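Local structure of xylanase and alpha-amylase inhibitor protein (Scadoxus multiflorus, 3MU7) at residues S2-V7 and N26-I31. The protein probably inhibits both xylanases and alpha-amylases, using a glycoside hydrolase family 18 TIM-barrel scaffold. Sequence-based numbering, arbitrary orientation.
With PEG (di(hydroxyethyl)ether), chain H.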
# COMPACT_ATOMS: atom_id res chain seq x y z
N SER A 2 14.17 -10.81 -9.91
CA SER A 2 14.58 -10.87 -8.49
C SER A 2 13.80 -9.98 -7.45
O SER A 2 12.96 -10.52 -6.74
CB SER A 2 16.09 -10.56 -8.46
OG SER A 2 16.53 -10.32 -7.13
N LEU A 3 14.07 -8.62 -7.32
CA LEU A 3 13.34 -7.86 -6.25
C LEU A 3 12.18 -6.97 -6.66
O LEU A 3 12.32 -6.02 -7.43
CB LEU A 3 14.28 -6.97 -5.41
CG LEU A 3 13.72 -6.42 -4.07
CD1 LEU A 3 13.78 -7.48 -2.98
CD2 LEU A 3 14.48 -5.17 -3.62
N ASP A 4 11.00 -7.31 -6.11
CA ASP A 4 9.77 -6.55 -6.30
C ASP A 4 9.69 -5.47 -5.24
O ASP A 4 9.85 -5.73 -4.04
CB ASP A 4 8.53 -7.44 -6.24
CG ASP A 4 8.39 -8.35 -7.44
OD1 ASP A 4 8.91 -8.01 -8.52
OD2 ASP A 4 7.73 -9.40 -7.32
N ILE A 5 9.44 -4.25 -5.70
CA ILE A 5 9.28 -3.08 -4.85
C ILE A 5 7.90 -2.48 -5.06
O ILE A 5 7.50 -2.21 -6.20
CB ILE A 5 10.38 -2.01 -5.10
CG1 ILE A 5 11.78 -2.62 -4.97
CG2 ILE A 5 10.20 -0.80 -4.18
CD1 ILE A 5 12.91 -1.65 -5.20
N ALA A 6 7.18 -2.28 -3.96
CA ALA A 6 5.94 -1.51 -3.96
C ALA A 6 6.27 -0.11 -3.45
O ALA A 6 7.07 0.05 -2.53
CB ALA A 6 4.92 -2.17 -3.06
N VAL A 7 5.65 0.91 -4.02
CA VAL A 7 5.90 2.27 -3.57
C VAL A 7 4.60 3.04 -3.47
O VAL A 7 3.72 2.90 -4.33
CB VAL A 7 6.95 2.99 -4.48
CG1 VAL A 7 6.38 3.28 -5.87
CG2 VAL A 7 7.48 4.26 -3.83
N ASN A 26 11.61 0.70 -11.49
CA ASN A 26 12.01 0.20 -10.17
C ASN A 26 10.92 -0.52 -9.41
O ASN A 26 11.20 -1.20 -8.42
CB ASN A 26 12.54 1.35 -9.30
CG ASN A 26 13.90 1.83 -9.73
OD1 ASN A 26 14.42 1.42 -10.78
ND2 ASN A 26 14.48 2.72 -8.94
N TYR A 27 9.67 -0.37 -9.85
CA TYR A 27 8.52 -0.76 -9.04
C TYR A 27 7.62 -1.78 -9.70
O TYR A 27 7.30 -1.65 -10.89
CB TYR A 27 7.69 0.47 -8.68
CG TYR A 27 8.50 1.65 -8.20
CD1 TYR A 27 8.59 2.81 -8.96
CD2 TYR A 27 9.19 1.60 -6.99
CE1 TYR A 27 9.32 3.89 -8.53
CE2 TYR A 27 9.92 2.68 -6.55
CZ TYR A 27 9.98 3.83 -7.33
OH TYR A 27 10.70 4.93 -6.92
N ALA A 28 7.17 -2.75 -8.92
CA ALA A 28 6.19 -3.73 -9.36
C ALA A 28 4.76 -3.26 -9.04
O ALA A 28 3.82 -3.63 -9.72
CB ALA A 28 6.46 -5.07 -8.70
N TYR A 29 4.63 -2.46 -7.98
CA TYR A 29 3.34 -1.90 -7.56
C TYR A 29 3.54 -0.43 -7.27
O TYR A 29 4.52 -0.05 -6.62
CB TYR A 29 2.87 -2.49 -6.23
CG TYR A 29 2.46 -3.93 -6.20
CD1 TYR A 29 1.12 -4.29 -6.39
CD2 TYR A 29 3.37 -4.94 -5.90
CE1 TYR A 29 0.71 -5.62 -6.32
CE2 TYR A 29 2.97 -6.27 -5.84
CZ TYR A 29 1.64 -6.60 -6.05
OH TYR A 29 1.25 -7.92 -5.98
N VAL A 30 2.59 0.38 -7.72
CA VAL A 30 2.49 1.77 -7.30
C VAL A 30 1.13 1.94 -6.63
O VAL A 30 0.10 1.56 -7.19
CB VAL A 30 2.69 2.76 -8.46
CG1 VAL A 30 2.49 4.19 -7.98
CG2 VAL A 30 4.08 2.63 -9.03
N ILE A 31 1.16 2.47 -5.41
CA ILE A 31 -0.03 2.56 -4.59
C ILE A 31 -0.40 4.02 -4.44
O ILE A 31 0.31 4.80 -3.79
CB ILE A 31 0.21 1.94 -3.19
CG1 ILE A 31 0.87 0.56 -3.28
CG2 ILE A 31 -1.10 1.91 -2.42
CD1 ILE A 31 1.51 0.11 -1.97
C1 PEG H . 7.54 -3.87 -14.12
O1 PEG H . 8.47 -3.17 -13.35
C2 PEG H . 6.97 -5.15 -13.42
O2 PEG H . 7.67 -5.71 -12.28
C3 PEG H . 6.79 -6.56 -11.53
C4 PEG H . 6.65 -8.05 -11.75
O4 PEG H . 7.24 -8.77 -10.69
O HOH W 1 10.37 -3.79 -8.43
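Val7 O accepts the amide of Ile31, N to O 2.8 Å, and Ile5 O accepts from Ala28 N, also at 2.8 Å. Between them Val7 N donates to Tyr29 O over 3.0 Å, and Tyr29 N adds a long, weak bond to Ile5 O, so that carbonyl is shared by two successive amides where the second strand begins. Ahead of the paired strands the two segments part, and one water bridges them: it accepts from Ile5 N and donates to Leu3 O and to Asn26 O, the last 2.7 Å from the water oxygen. A bound di(hydroxyethyl)ether spans the same end, its O4 donating to Asp4 OD1 and its O1 to Tyr27 O. Packing centres on Tyr27. Val7 CG1 sits over the middle of one ring face, 3.5 Å from the centroid and 13° off the normal, in a CH-pi contact; with chi1 at 69° this methyl lies between the backbone N and carbonyl carbon, turned onto the ring. Asn26 CB covers the opposite face, and Ile5 CG2 meets the ring edge in plane, 3.8 Å from CD2. Tyr27 OH is hydrogen-bonded to Asp259 and Arg16. A leucine at Tyr27 would probably leave Val7 CG1 without its aromatic face and those two residues without their shared hydroxyl. On the other side of the sheet, Ala6 CB meets Tyr29 CB at 3.8 Å, while the Tyr29 ring packs edge-to-face with Trp178. The segments belong to the parallel first and second strands of the TIM barrel, joined through helix 18-23; strand 248-254 pairs with strand 5-9 on its other edge and closes the barrel. Backbone bonds thus set the strand register, while the water and the Tyr27 ring join the lead-in of strand 29-37 to strand 5-9.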